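Local coordinates for protein Csc2 (Thermofilum pendens, PDB 4TXD) that probably binds RNA as the Cas7-family protein of a type I-D CRISPR system, and carries a bound zinc ion, at residues Val240-Val248 and Ala291-Asn302. Numbering follows the deposited sequence.
Sequences VFIGRAELV and ASTTAYDLAAEN
Arg244 rises from the middle of strand 240-247 toward the N-terminal end of helix 295-301. Arg244 CB meets the methyl of Ala295 (CB to CB 4.1 Å). CG stands anti to the backbone N (chi1 -174°), and a bend at chi3 (78°) turns the guanidinium along the pre-helix loop. Arg244 CD and NE both meet Thr293 O and Thr294 CA, the latter 3.7 Å from CD. Thr293 O lies above one guanidinium face, offset toward the rim, 3.3 Å from Arg244 CZ, with N-H angles too poor for a hydrogen bond. At the tip, Arg244 NH1 and NH2 grip Glu246 OE2 end-on in a salt bridge of two hydrogen bonds (2.8 Å and 3.0 Å), NH1 at the anti lone pair, NH2 from above the carboxylate plane; NH1 also touches Ala291 CB. Asp200 and Glu54 of the flanking strands form salt bridges with NE and NH1; Asp200 also holds the first helical N-H and Glu54 the loop before it.

Ile242 CD1 lies 3.7 Å from Ala299 CA, and Ile242 CG2 4.0 Å from Leu298 CB.

Away from the zinc site, the helix thus packs on the RRM-type antiparallel sheet through hydrocarbon, while three acidic residues probably stabilise the buried arginine beside it.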
loop_
_atom_site.group_PDB
_atom_site.type_symbol
_atom_site.label_atom_id
_atom_site.label_comp_id
_atom_site.label_asym_id
_atom_site.label_seq_id
_atom_site.Cartn_x
_atom_site.Cartn_y
_atom_site.Cartn_z
ATOM N N VAL A 240 -11.032 10.650 11.764
ATOM C CA VAL A 240 -10.943 10.050 10.437
ATOM C C VAL A 240 -9.891 10.765 9.570
ATOM O O VAL A 240 -9.770 11.990 9.604
ATOM C CB VAL A 240 -12.328 10.047 9.725
ATOM C CG1 VAL A 240 -12.830 11.482 9.468
ATOM C CG2 VAL A 240 -12.246 9.265 8.416
ATOM N N PHE A 241 -9.118 9.975 8.822
ATOM C CA PHE A 241 -8.136 10.471 7.858
ATOM C C PHE A 241 -8.587 10.179 6.438
ATOM O O PHE A 241 -9.037 9.070 6.149
ATOM C CB PHE A 241 -6.771 9.802 8.042
ATOM C CG PHE A 241 -6.124 10.040 9.387
ATOM C CD1 PHE A 241 -6.601 9.403 10.532
ATOM C CD2 PHE A 241 -4.985 10.838 9.478
ATOM C CE1 PHE A 241 -5.987 9.597 11.755
ATOM C CE2 PHE A 241 -4.350 11.039 10.681
ATOM C CZ PHE A 241 -4.851 10.416 11.837
ATOM N N ILE A 242 -8.391 11.116 5.549
ATOM C CA ILE A 242 -8.685 10.895 4.162
ATOM C C ILE A 242 -7.422 10.544 3.393
ATOM O O ILE A 242 -6.477 11.259 3.438
ATOM C CB ILE A 242 -9.343 12.105 3.514
ATOM C CG1 ILE A 242 -10.650 12.423 4.207
ATOM C CG2 ILE A 242 -9.578 11.852 2.051
ATOM C CD1 ILE A 242 -11.262 13.703 3.782
ATOM N N GLY A 243 -7.462 9.420 2.704
ATOM C CA GLY A 243 -6.299 8.917 1.993
ATOM C C GLY A 243 -6.535 8.767 0.505
ATOM O O GLY A 243 -7.676 8.651 0.049
ATOM N N ARG A 244 -5.448 8.797 -0.256
ATOM C CA ARG A 244 -5.505 8.564 -1.696
ATOM C C ARG A 244 -4.223 7.857 -2.126
ATOM O O ARG A 244 -3.132 8.169 -1.627
ATOM C CB ARG A 244 -5.670 9.876 -2.471
ATOM C CG ARG A 244 -5.883 9.707 -3.990
ATOM C CD ARG A 244 -5.817 11.047 -4.717
ATOM N NE ARG A 244 -4.430 11.473 -4.882
ATOM C CZ ARG A 244 -3.750 11.416 -6.023
ATOM N NH1 ARG A 244 -4.340 10.988 -7.142
ATOM N NH2 ARG A 244 -2.486 11.813 -6.048
ATOM N N ALA A 245 -4.358 6.909 -3.048
ATOM C CA ALA A 245 -3.200 6.261 -3.650
ATOM C C ALA A 245 -3.351 6.206 -5.162
ATOM O O ALA A 245 -4.470 6.193 -5.687
ATOM C CB ALA A 245 -3.002 4.863 -3.077
ATOM N N GLU A 246 -2.219 6.228 -5.859
ATOM C CA GLU A 246 -2.211 6.009 -7.303
ATOM C C GLU A 246 -1.569 4.653 -7.610
ATOM O O GLU A 246 -0.467 4.352 -7.143
ATOM C CB GLU A 246 -1.475 7.142 -8.024
ATOM C CG GLU A 246 -2.267 8.439 -8.043
ATOM C CD GLU A 246 -1.578 9.528 -8.842
ATOM O OE1 GLU A 246 -0.569 9.225 -9.519
ATOM O OE2 GLU A 246 -2.038 10.688 -8.786
ATOM N N LEU A 247 -2.294 3.829 -8.360
ATOM C CA LEU A 247 -1.879 2.464 -8.678
ATOM C C LEU A 247 -1.587 2.409 -10.171
ATOM O O LEU A 247 -2.464 2.690 -10.977
ATOM C CB LEU A 247 -2.964 1.448 -8.297
ATOM C CG LEU A 247 -3.054 1.028 -6.826
ATOM C CD1 LEU A 247 -3.214 2.221 -5.885
ATOM C CD2 LEU A 247 -4.198 0.028 -6.618
ATOM N N VAL A 248 -0.347 2.095 -10.537
ATOM C CA VAL A 248 0.046 2.126 -11.947
ATOM C C VAL A 248 0.637 0.791 -12.405
ATOM O O VAL A 248 1.311 0.105 -11.637
ATOM C CB VAL A 248 1.081 3.257 -12.230
ATOM C CG1 VAL A 248 0.472 4.621 -11.962
ATOM C CG2 VAL A 248 2.312 3.077 -11.380
ATOM N N ALA A 291 -4.484 12.469 -12.629
ATOM C CA ALA A 291 -5.225 12.376 -11.376
ATOM C C ALA A 291 -6.328 13.425 -11.338
ATOM O O ALA A 291 -6.176 14.513 -11.883
ATOM C CB ALA A 291 -4.286 12.547 -10.194
ATOM N N SER A 292 -7.438 13.103 -10.690
ATOM C CA SER A 292 -8.550 14.033 -10.639
ATOM C C SER A 292 -8.634 14.755 -9.292
ATOM O O SER A 292 -9.330 15.762 -9.171
ATOM C CB SER A 292 -9.856 13.298 -10.935
ATOM O OG SER A 292 -10.070 12.256 -9.999
ATOM N N THR A 293 -7.914 14.263 -8.286
ATOM C CA THR A 293 -8.000 14.869 -6.951
ATOM C C THR A 293 -6.765 14.538 -6.105
ATOM O O THR A 293 -5.841 13.891 -6.593
ATOM C CB THR A 293 -9.294 14.423 -6.220
ATOM O OG1 THR A 293 -9.456 15.190 -5.019
ATOM C CG2 THR A 293 -9.288 12.933 -5.889
ATOM N N THR A 294 -6.723 15.024 -4.864
ATOM C CA THR A 294 -5.626 14.701 -3.942
ATOM C C THR A 294 -6.202 14.554 -2.550
ATOM O O THR A 294 -7.228 15.165 -2.240
ATOM C CB THR A 294 -4.499 15.784 -3.896
ATOM O OG1 THR A 294 -4.977 16.966 -3.241
ATOM C CG2 THR A 294 -3.955 16.143 -5.298
ATOM N N ALA A 295 -5.549 13.794 -1.699
ATOM C CA ALA A 295 -6.014 13.638 -0.351
ATOM C C ALA A 295 -6.101 14.991 0.363
ATOM O O ALA A 295 -7.028 15.254 1.054
ATOM C CB ALA A 295 -5.115 12.710 0.411
ATOM N N TYR A 296 -5.105 15.820 0.160
ATOM C CA TYR A 296 -5.102 17.149 0.724
ATOM C C TYR A 296 -6.345 17.958 0.371
ATOM O O TYR A 296 -6.951 18.508 1.213
ATOM C CB TYR A 296 -3.869 17.943 0.320
ATOM C CG TYR A 296 -3.897 19.357 0.852
ATOM C CD1 TYR A 296 -3.425 19.653 2.096
ATOM C CD2 TYR A 296 -4.436 20.376 0.121
ATOM C CE1 TYR A 296 -3.466 20.916 2.590
ATOM C CE2 TYR A 296 -4.490 21.646 0.613
ATOM C CZ TYR A 296 -3.998 21.914 1.852
ATOM O OH TYR A 296 -4.032 23.156 2.339
ATOM N N ASP A 297 -6.672 18.032 -0.905
ATOM C CA ASP A 297 -7.804 18.818 -1.332
ATOM C C ASP A 297 -9.093 18.288 -0.737
ATOM O O ASP A 297 -9.930 19.024 -0.347
ATOM C CB ASP A 297 -7.876 18.904 -2.854
ATOM C CG ASP A 297 -6.751 19.686 -3.433
ATOM O OD1 ASP A 297 -6.268 20.591 -2.795
ATOM O OD2 ASP A 297 -6.351 19.405 -4.539
ATOM N N LEU A 298 -9.212 16.981 -0.667
ATOM C CA LEU A 298 -10.399 16.375 -0.131
ATOM C C LEU A 298 -10.557 16.687 1.346
ATOM O O LEU A 298 -11.605 17.011 1.801
ATOM C CB LEU A 298 -10.393 14.885 -0.382
ATOM C CG LEU A 298 -10.514 14.460 -1.842
ATOM C CD1 LEU A 298 -10.308 12.980 -2.005
ATOM C CD2 LEU A 298 -11.859 14.850 -2.384
ATOM N N ALA A 299 -9.475 16.591 2.074
ATOM C CA ALA A 299 -9.487 16.888 3.476
ATOM C C ALA A 299 -9.799 18.360 3.723
ATOM O O ALA A 299 -10.544 18.672 4.574
ATOM C CB ALA A 299 -8.184 16.511 4.117
ATOM N N ALA A 300 -9.205 19.229 2.943
ATOM C CA ALA A 300 -9.430 20.653 3.086
ATOM C C ALA A 300 -10.891 21.003 2.878
ATOM O O ALA A 300 -11.425 21.805 3.567
ATOM C CB ALA A 300 -8.541 21.436 2.158
ATOM N N GLU A 301 -11.511 20.340 1.931
ATOM C CA GLU A 301 -12.932 20.434 1.670
ATOM C C GLU A 301 -13.777 20.032 2.843
ATOM O O GLU A 301 -14.906 20.371 2.906
ATOM C CB GLU A 301 -13.286 19.415 0.609
ATOM C CG GLU A 301 -13.408 19.923 -0.778
ATOM C CD GLU A 301 -13.910 18.828 -1.685
ATOM O OE1 GLU A 301 -15.034 18.390 -1.493
ATOM O OE2 GLU A 301 -13.168 18.397 -2.542
ATOM N N ASN A 302 -13.211 19.213 3.707
ATOM C CA ASN A 302 -13.920 18.620 4.813
ATOM C C ASN A 302 -13.382 19.023 6.196
ATOM O O ASN A 302 -13.721 18.441 7.164
ATOM C CB ASN A 302 -13.927 17.110 4.677
ATOM C CG ASN A 302 -14.862 16.626 3.611
ATOM O OD1 ASN A 302 -16.036 16.578 3.822
ATOM N ND2 ASN A 302 -14.333 16.260 2.471
#